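Local coordinates for protein putative drug/sodium antiporter (Escherichia coli, PDB 4Z3N) that belongs to the MATE family of membrane transporters and is linked to transport of the genotoxin colibactin, probably working as an antiporter, at residues 33-38 and 313-318; 173-178 and 229-234; 324-329 and 393-398. One frame throughout, in Å; residues are numbered along the deposited sequence.

Contact 1: residues 33-38 and 313-318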
loop_
_atom_site.group_PDB
_atom_site.type_symbol
_atom_site.label_atom_id
_atom_site.label_comp_id
_atom_site.label_asym_id
_atom_site.label_seq_id
_atom_site.Cartn_x
_atom_site.Cartn_y
_atom_site.Cartn_z
ATOM N N LEU A 33 -4.264 -16.746 7.673
ATOM C CA LEU A 33 -3.469 -16.218 8.772
ATOM C C LEU A 33 -2.026 -16.597 8.640
ATOM O O LEU A 33 -1.142 -15.789 8.901
ATOM C CB LEU A 33 -3.981 -16.718 10.111
ATOM C CG LEU A 33 -5.104 -15.909 10.724
ATOM C CD1 LEU A 33 -5.420 -16.509 12.080
ATOM C CD2 LEU A 33 -4.677 -14.446 10.809
ATOM N N ARG A 34 -1.779 -17.841 8.253
ATOM C CA ARG A 34 -0.409 -18.322 8.173
ATOM C C ARG A 34 0.336 -17.612 7.059
ATOM O O ARG A 34 1.558 -17.500 7.082
ATOM C CB ARG A 34 -0.376 -19.817 7.949
ATOM C CG ARG A 34 -0.212 -20.179 6.523
ATOM C CD ARG A 34 -0.642 -21.613 6.320
ATOM N NE ARG A 34 0.499 -22.486 6.098
ATOM C CZ ARG A 34 0.396 -23.791 5.903
ATOM N NH1 ARG A 34 -0.805 -24.363 5.914
ATOM N NH2 ARG A 34 1.492 -24.514 5.701
ATOM N N MET A 35 -0.411 -17.163 6.065
ATOM C CA MET A 35 0.142 -16.368 4.994
ATOM C C MET A 35 0.233 -14.893 5.341
ATOM O O MET A 35 1.186 -14.214 4.938
ATOM C CB MET A 35 -0.690 -16.557 3.745
ATOM C CG MET A 35 -0.580 -17.942 3.170
ATOM S SD MET A 35 -1.653 -18.109 1.756
ATOM C CE MET A 35 -0.792 -17.116 0.541
ATOM N N ALA A 36 -0.758 -14.384 6.074
ATOM C CA ALA A 36 -0.811 -12.946 6.370
ATOM C C ALA A 36 0.088 -12.538 7.516
ATOM O O ALA A 36 0.485 -11.387 7.578
ATOM C CB ALA A 36 -2.222 -12.505 6.657
ATOM N N LEU A 37 0.388 -13.448 8.439
ATOM C CA LEU A 37 1.180 -13.062 9.616
ATOM C C LEU A 37 2.633 -12.729 9.276
ATOM O O LEU A 37 3.152 -11.715 9.741
ATOM C CB LEU A 37 1.137 -14.141 10.695
ATOM C CG LEU A 37 -0.078 -14.144 11.635
ATOM C CD1 LEU A 37 0.202 -15.032 12.833
ATOM C CD2 LEU A 37 -0.483 -12.738 12.088
ATOM N N PRO A 38 3.298 -13.583 8.474
ATOM C CA PRO A 38 4.651 -13.268 7.990
ATOM C C PRO A 38 4.691 -11.944 7.256
ATOM O O PRO A 38 5.669 -11.208 7.360
ATOM C CB PRO A 38 4.958 -14.413 7.021
ATOM C CG PRO A 38 4.098 -15.537 7.484
ATOM C CD PRO A 38 2.855 -14.920 8.047
ATOM N N LEU A 313 -4.898 -12.899 0.517
ATOM C CA LEU A 313 -6.139 -13.199 -0.165
ATOM C C LEU A 313 -5.941 -13.228 -1.670
ATOM O O LEU A 313 -6.619 -13.983 -2.373
ATOM C CB LEU A 313 -7.221 -12.177 0.204
ATOM C CG LEU A 313 -8.556 -12.406 -0.515
ATOM C CD1 LEU A 313 -9.246 -13.710 -0.048
ATOM C CD2 LEU A 313 -9.454 -11.221 -0.334
ATOM N N LEU A 314 -5.019 -12.403 -2.159
ATOM C CA LEU A 314 -4.685 -12.377 -3.582
ATOM C C LEU A 314 -4.186 -13.768 -4.055
ATOM O O LEU A 314 -4.664 -14.339 -5.042
ATOM C CB LEU A 314 -3.629 -11.291 -3.864
ATOM C CG LEU A 314 -3.322 -11.106 -5.352
ATOM C CD1 LEU A 314 -4.038 -9.907 -5.879
ATOM C CD2 LEU A 314 -1.840 -11.001 -5.606
ATOM N N THR A 315 -3.234 -14.310 -3.313
ATOM C CA THR A 315 -2.740 -15.651 -3.557
ATOM C C THR A 315 -3.804 -16.751 -3.483
ATOM O O THR A 315 -3.822 -17.658 -4.327
ATOM C CB THR A 315 -1.667 -15.973 -2.568
ATOM O OG1 THR A 315 -0.827 -14.817 -2.437
ATOM C CG2 THR A 315 -0.867 -17.167 -3.050
ATOM N N VAL A 316 -4.670 -16.672 -2.475
ATOM C CA VAL A 316 -5.689 -17.690 -2.277
ATOM C C VAL A 316 -6.795 -17.572 -3.336
ATOM O O VAL A 316 -7.247 -18.585 -3.889
ATOM C CB VAL A 316 -6.296 -17.612 -0.863
ATOM C CG1 VAL A 316 -7.505 -18.526 -0.761
ATOM C CG2 VAL A 316 -5.249 -17.976 0.180
ATOM N N VAL A 317 -7.214 -16.343 -3.634
ATOM C CA VAL A 317 -8.205 -16.134 -4.678
ATOM C C VAL A 317 -7.599 -16.469 -6.027
ATOM O O VAL A 317 -8.196 -17.201 -6.814
ATOM C CB VAL A 317 -8.735 -14.688 -4.713
ATOM C CG1 VAL A 317 -9.649 -14.477 -5.940
ATOM C CG2 VAL A 317 -9.460 -14.349 -3.399
ATOM N N GLY A 318 -6.402 -15.947 -6.291
ATOM C CA GLY A 318 -5.753 -16.174 -7.570
ATOM C C GLY A 318 -5.539 -17.653 -7.900
ATOM O O GLY A 318 -5.801 -18.094 -9.029
#

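Contact 2: residues 173-178 and 229-234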
loop_
_atom_site.group_PDB
_atom_site.type_symbol
_atom_site.label_atom_id
_atom_site.label_comp_id
_atom_site.label_asym_id
_atom_site.label_seq_id
_atom_site.Cartn_x
_atom_site.Cartn_y
_atom_site.Cartn_z
ATOM N N GLY A 173 6.269 -9.889 -5.818
ATOM C CA GLY A 173 5.183 -10.464 -6.596
ATOM C C GLY A 173 5.408 -11.931 -6.929
ATOM O O GLY A 173 4.474 -12.738 -6.954
ATOM N N LEU A 174 6.663 -12.276 -7.172
ATOM C CA LEU A 174 7.031 -13.657 -7.437
ATOM C C LEU A 174 6.764 -14.571 -6.223
ATOM O O LEU A 174 6.054 -15.570 -6.341
ATOM C CB LEU A 174 8.505 -13.723 -7.862
ATOM C CG LEU A 174 9.035 -15.078 -8.316
ATOM C CD1 LEU A 174 7.981 -15.750 -9.120
ATOM C CD2 LEU A 174 10.284 -14.908 -9.156
ATOM N N PHE A 175 7.306 -14.223 -5.056
ATOM C CA PHE A 175 7.182 -15.090 -3.887
ATOM C C PHE A 175 5.800 -15.033 -3.211
ATOM O O PHE A 175 5.365 -15.991 -2.571
ATOM C CB PHE A 175 8.275 -14.756 -2.885
ATOM C CG PHE A 175 9.635 -15.264 -3.286
ATOM C CD1 PHE A 175 10.046 -16.558 -2.938
ATOM C CD2 PHE A 175 10.515 -14.452 -4.004
ATOM C CE1 PHE A 175 11.298 -17.025 -3.294
ATOM C CE2 PHE A 175 11.783 -14.924 -4.372
ATOM C CZ PHE A 175 12.174 -16.210 -4.016
ATOM N N GLN A 176 5.107 -13.911 -3.358
ATOM C CA GLN A 176 3.732 -13.811 -2.905
ATOM C C GLN A 176 2.769 -14.635 -3.803
ATOM O O GLN A 176 1.819 -15.248 -3.311
ATOM C CB GLN A 176 3.310 -12.351 -2.863
ATOM C CG GLN A 176 1.814 -12.170 -2.836
ATOM C CD GLN A 176 1.400 -10.729 -2.951
ATOM O OE1 GLN A 176 2.064 -9.924 -3.611
ATOM N NE2 GLN A 176 0.298 -10.384 -2.301
ATOM N N GLY A 177 3.026 -14.665 -5.112
ATOM C CA GLY A 177 2.233 -15.482 -6.025
ATOM C C GLY A 177 2.329 -16.977 -5.722
ATOM O O GLY A 177 1.326 -17.704 -5.754
ATOM N N ALA A 178 3.535 -17.421 -5.381
ATOM C CA ALA A 178 3.792 -18.811 -5.026
ATOM C C ALA A 178 3.393 -19.152 -3.592
ATOM O O ALA A 178 3.599 -20.275 -3.145
ATOM C CB ALA A 178 5.255 -19.135 -5.228
ATOM N N ILE A 229 17.027 -13.228 -5.097
ATOM C CA ILE A 229 17.636 -13.903 -6.230
ATOM C C ILE A 229 18.384 -15.159 -5.794
ATOM O O ILE A 229 18.276 -16.199 -6.449
ATOM C CB ILE A 229 18.584 -12.969 -6.996
ATOM C CG1 ILE A 229 17.805 -11.771 -7.555
ATOM C CG2 ILE A 229 19.281 -13.721 -8.129
ATOM C CD1 ILE A 229 18.656 -10.828 -8.398
ATOM N N TYR A 230 19.120 -15.088 -4.687
ATOM C CA TYR A 230 19.793 -16.295 -4.202
ATOM C C TYR A 230 18.779 -17.367 -3.835
ATOM O O TYR A 230 18.925 -18.507 -4.250
ATOM C CB TYR A 230 20.718 -15.990 -3.019
ATOM C CG TYR A 230 21.981 -15.277 -3.463
ATOM C CD1 TYR A 230 22.520 -15.505 -4.730
ATOM C CD2 TYR A 230 22.616 -14.349 -2.635
ATOM C CE1 TYR A 230 23.663 -14.842 -5.156
ATOM C CE2 TYR A 230 23.764 -13.680 -3.055
ATOM C CZ TYR A 230 24.279 -13.935 -4.315
ATOM O OH TYR A 230 25.411 -13.281 -4.738
ATOM N N THR A 231 17.751 -17.005 -3.076
ATOM C CA THR A 231 16.675 -17.942 -2.765
ATOM C C THR A 231 16.137 -18.532 -4.055
ATOM O O THR A 231 15.969 -19.744 -4.195
ATOM C CB THR A 231 15.517 -17.264 -2.000
ATOM O OG1 THR A 231 15.935 -16.943 -0.671
ATOM C CG2 THR A 231 14.304 -18.181 -1.928
ATOM N N LEU A 232 15.909 -17.646 -5.010
ATOM C CA LEU A 232 15.288 -17.984 -6.277
ATOM C C LEU A 232 16.167 -18.901 -7.133
ATOM O O LEU A 232 15.699 -19.498 -8.099
ATOM C CB LEU A 232 14.963 -16.693 -7.018
ATOM C CG LEU A 232 14.036 -16.705 -8.212
ATOM C CD1 LEU A 232 12.897 -17.677 -7.971
ATOM C CD2 LEU A 232 13.532 -15.289 -8.386
ATOM N N MET A 233 17.433 -19.047 -6.759
ATOM C CA MET A 233 18.320 -19.952 -7.484
ATOM C C MET A 233 18.278 -21.344 -6.849
ATOM O O MET A 233 18.740 -21.553 -5.729
ATOM C CB MET A 233 19.747 -19.397 -7.517
ATOM C CG MET A 233 19.910 -18.239 -8.506
ATOM S SD MET A 233 21.415 -17.220 -8.402
ATOM C CE MET A 233 21.386 -16.480 -10.042
ATOM N N GLY A 234 17.710 -22.296 -7.581
ATOM C CA GLY A 234 17.432 -23.616 -7.045
ATOM C C GLY A 234 15.934 -23.855 -7.005
ATOM O O GLY A 234 15.148 -22.906 -6.899
#

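Contact 3: residues 324-329 and 393-398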
loop_
_atom_site.group_PDB
_atom_site.type_symbol
_atom_site.label_atom_id
_atom_site.label_comp_id
_atom_site.label_asym_id
_atom_site.label_seq_id
_atom_site.Cartn_x
_atom_site.Cartn_y
_atom_site.Cartn_z
ATOM N N GLY A 324 -10.076 -23.462 -10.738
ATOM C CA GLY A 324 -11.475 -23.597 -11.103
ATOM C C GLY A 324 -12.483 -23.577 -9.958
ATOM O O GLY A 324 -13.670 -23.717 -10.199
ATOM N N ASN A 325 -12.042 -23.357 -8.719
ATOM C CA ASN A 325 -12.980 -23.403 -7.608
ATOM C C ASN A 325 -13.414 -21.993 -7.200
ATOM O O ASN A 325 -12.781 -21.362 -6.353
ATOM C CB ASN A 325 -12.317 -24.139 -6.427
ATOM C CG ASN A 325 -13.294 -24.514 -5.307
ATOM O OD1 ASN A 325 -14.365 -23.904 -5.128
ATOM N ND2 ASN A 325 -12.897 -25.518 -4.516
ATOM N N VAL A 326 -14.578 -21.579 -7.711
ATOM C CA VAL A 326 -15.075 -20.219 -7.552
ATOM C C VAL A 326 -15.706 -19.984 -6.189
ATOM O O VAL A 326 -15.593 -18.913 -5.619
ATOM C CB VAL A 326 -16.129 -19.877 -8.622
ATOM C CG1 VAL A 326 -16.690 -18.472 -8.384
ATOM C CG2 VAL A 326 -15.559 -20.029 -10.004
ATOM N N THR A 327 -16.400 -21.002 -5.706
ATOM C CA THR A 327 -17.052 -21.017 -4.405
ATOM C C THR A 327 -16.046 -20.747 -3.288
ATOM O O THR A 327 -16.296 -19.946 -2.368
ATOM C CB THR A 327 -17.749 -22.384 -4.181
ATOM O OG1 THR A 327 -19.077 -22.319 -4.701
ATOM C CG2 THR A 327 -17.811 -22.742 -2.718
ATOM N N ARG A 328 -14.906 -21.426 -3.386
ATOM C CA ARG A 328 -13.866 -21.308 -2.396
ATOM C C ARG A 328 -13.260 -19.894 -2.416
ATOM O O ARG A 328 -12.872 -19.375 -1.364
ATOM C CB ARG A 328 -12.802 -22.378 -2.633
ATOM C CG ARG A 328 -11.725 -22.418 -1.560
ATOM C CD ARG A 328 -10.929 -23.716 -1.556
ATOM N NE ARG A 328 -9.812 -23.652 -0.611
ATOM C CZ ARG A 328 -9.911 -23.925 0.685
ATOM N NH1 ARG A 328 -11.083 -24.273 1.194
ATOM N NH2 ARG A 328 -8.845 -23.842 1.468
ATOM N N THR A 329 -13.197 -19.272 -3.599
ATOM C CA THR A 329 -12.650 -17.918 -3.706
ATOM C C THR A 329 -13.614 -16.952 -3.008
ATOM O O THR A 329 -13.184 -16.013 -2.335
ATOM C CB THR A 329 -12.394 -17.454 -5.192
ATOM O OG1 THR A 329 -13.633 -17.244 -5.884
ATOM C CG2 THR A 329 -11.555 -18.464 -5.958
ATOM N N SER A 393 -11.672 -5.303 -3.607
ATOM C CA SER A 393 -10.741 -4.844 -4.656
ATOM C C SER A 393 -9.611 -5.835 -4.941
ATOM O O SER A 393 -9.213 -6.038 -6.083
ATOM C CB SER A 393 -10.124 -3.498 -4.288
ATOM O OG SER A 393 -11.041 -2.461 -4.556
ATOM N N GLU A 394 -9.081 -6.420 -3.877
ATOM C CA GLU A 394 -8.045 -7.420 -3.981
ATOM C C GLU A 394 -8.558 -8.636 -4.782
ATOM O O GLU A 394 -7.828 -9.179 -5.615
ATOM C CB GLU A 394 -7.584 -7.838 -2.579
ATOM C CG GLU A 394 -6.157 -8.374 -2.503
ATOM C CD GLU A 394 -5.120 -7.285 -2.751
ATOM O OE1 GLU A 394 -5.541 -6.149 -3.071
ATOM O OE2 GLU A 394 -3.894 -7.550 -2.622
ATOM N N TYR A 395 -9.810 -9.038 -4.523
ATOM C CA TYR A 395 -10.445 -10.172 -5.184
ATOM C C TYR A 395 -10.523 -10.001 -6.716
ATOM O O TYR A 395 -10.208 -10.919 -7.488
ATOM C CB TYR A 395 -11.855 -10.396 -4.597
ATOM C CG TYR A 395 -12.621 -11.564 -5.212
ATOM C CD1 TYR A 395 -13.365 -11.392 -6.370
ATOM C CD2 TYR A 395 -12.594 -12.827 -4.639
ATOM C CE1 TYR A 395 -14.058 -12.423 -6.940
ATOM C CE2 TYR A 395 -13.290 -13.878 -5.209
ATOM C CZ TYR A 395 -14.023 -13.670 -6.368
ATOM O OH TYR A 395 -14.743 -14.700 -6.965
ATOM N N TYR A 396 -10.947 -8.832 -7.161
ATOM C CA TYR A 396 -11.001 -8.572 -8.585
ATOM C C TYR A 396 -9.610 -8.494 -9.221
ATOM O O TYR A 396 -9.415 -8.891 -10.368
ATOM C CB TYR A 396 -11.793 -7.298 -8.846
ATOM C CG TYR A 396 -13.265 -7.525 -8.629
ATOM C CD1 TYR A 396 -13.985 -8.368 -9.468
ATOM C CD2 TYR A 396 -13.930 -6.931 -7.568
ATOM C CE1 TYR A 396 -15.337 -8.598 -9.265
ATOM C CE2 TYR A 396 -15.274 -7.152 -7.355
ATOM C CZ TYR A 396 -15.978 -7.978 -8.201
ATOM O OH TYR A 396 -17.321 -8.173 -7.973
ATOM N N GLN A 397 -8.640 -8.006 -8.473
ATOM C CA GLN A 397 -7.273 -7.986 -8.952
ATOM C C GLN A 397 -6.763 -9.409 -9.107
ATOM O O GLN A 397 -6.098 -9.746 -10.086
ATOM C CB GLN A 397 -6.389 -7.194 -7.991
ATOM C CG GLN A 397 -6.712 -5.718 -7.951
ATOM C CD GLN A 397 -6.161 -4.989 -9.148
ATOM O OE1 GLN A 397 -6.544 -5.264 -10.301
ATOM N NE2 GLN A 397 -5.233 -4.062 -8.892
ATOM N N ALA A 398 -7.106 -10.252 -8.142
ATOM C CA ALA A 398 -6.690 -11.642 -8.173
ATOM C C ALA A 398 -7.275 -12.377 -9.383
ATOM O O ALA A 398 -6.597 -13.226 -9.969
ATOM C CB ALA A 398 -7.076 -12.343 -6.870
#

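Contact 1: residues 33-38 and 313-318
M35 carries this contact, reaching from helix 28-56 to T315 and V316 on helix 286-322. In the helical MATE fold these are the first and the eighth of twelve predicted transmembrane helices, so residues distant in sequence pack together here. All three residues are buried, and M35 has much the largest share of the surface. Its side chain runs straight as far as SD and then bends at the thioether, with chi3 at 72°. The bend brings the terminal methyl against T315. M35 CE lies 3.4 Å from T315 CB, and the T315 methyl CG2 is close by. The sulfur meets the second partner, with M35 SD 3.9 Å from V316 CG2. The side chain of M35 crosses both partners obliquely, and the contact is van der Waals packing, with no hydrogen bond between the segments. V316 also touches L31 and L32 of helix 28-56, which widens the interface. On T315 the two branches divide the work. CG2 is anti to the backbone N and packs on the methionine methyl. T315 OG1 is hydrogen-bonded to the backbone O of Q176 and stands 3.8 Å from M35 CE.

Contact 2: residues 173-178 and 229-234
L174 and F175 stand side by side near the end of helix 162-177 and point at T231 and L232, near the end of helix 209-232. The two leucines reach toward each other tip to tip. Their closest atoms are the methyls L174 CD2 and L232 CD2, 3.4 Å apart. The other methyl of L232, CD1, is 4.0 Å from L174 CD2. Both leucines have CG anti to the backbone N (chi1 -174° in L174 and -166° in L232), which extends each chain toward the other helix.

F175 meets its partners differently. T231 approaches the far end of the ring obliquely, with its methyl CG2 3.5 Å from F175 CE1 and 3.6 Å from F175 CZ. This methyl, anti to the backbone N, is the branch of T231 that touches the ring. At the ring edge, near its plane, is the backbone N of L232, 4.1 Å from F175 CZ. L232 CB also contacts F175 CZ, at 4.1 Å. The hydroxyl OG1 of T231 is hydrogen-bonded to the backbone O of Y227.

The surroundings continue the apolar packing. The ring of F175 also meets F228, with planes at about 25°, and V183 of helix 181-204 touches both F175 and T231. L174 packs on M92 and L96 of helix 75-101. The contact is only partly buried. It is apolar helix-to-helix packing in the all-helical MATE fold, where two helices separated in the chain by helix 181-204 meet at their C-terminal ends.

Contact 3: residues 324-329 and 393-398
Y395 of helix 382-399 meets T329 in the first turn of helix 326-358, within the all-helical MATE fold. Hydrogen bonds come first. Y395 OH donates to T329 OG1 at 3.0 Å, and that oxygen lies at the ring edge, near the ring plane. T329 OG1 in turn donates to V326 O at 2.6 Å, the hydroxyl standing 22° off the carbonyl plane. The threonine hydroxyl thus accepts one bond and gives another, which links the tyrosine to the first turn of the helix. It is placed for this by chi1 of 70°, between the backbone N and the carbonyl carbon.

Van der Waals contact is modest. The side chains cross at about a right angle, and T329 CB sits 3.7 Å from Y395 CE2. Around them, V317 and L460 also touch Y395, and both residues of the pair are buried.

Capping within segment 324-329 shapes the turn that leads to T329. G324 closes the preceding helix in a Schellman motif, and N325 is the N-cap of the next. R328 N hydrogen-bonds to N325 OD1 at 3.1 Å, coming from above the carbonyl plane, 51° out of it.

Contacts 1 and 3 are buried, while contact 2 is only partly so. Contact 1 is nearest the chain's centre, about 15 Å between centres; contacts 2 and 3 lie farther out. Contacts 1 and 2 are van der Waals packing, one built round a thioether and the other round an aromatic ring and leucines. Contact 3 rests on one hydroxyl-to-hydroxyl hydrogen bond where a helix begins. No helix serves two of the contacts, but helix 286-322 of contact 1 is followed, after a short turn, by helix 326-358 of contact 3. Segment 313-318 touches both other contacts: V317 CG1 packs on A398 CB at 3.5 Å, and L314 CD2 approaches Q176 NE2. Contacts 2 and 3 do not touch.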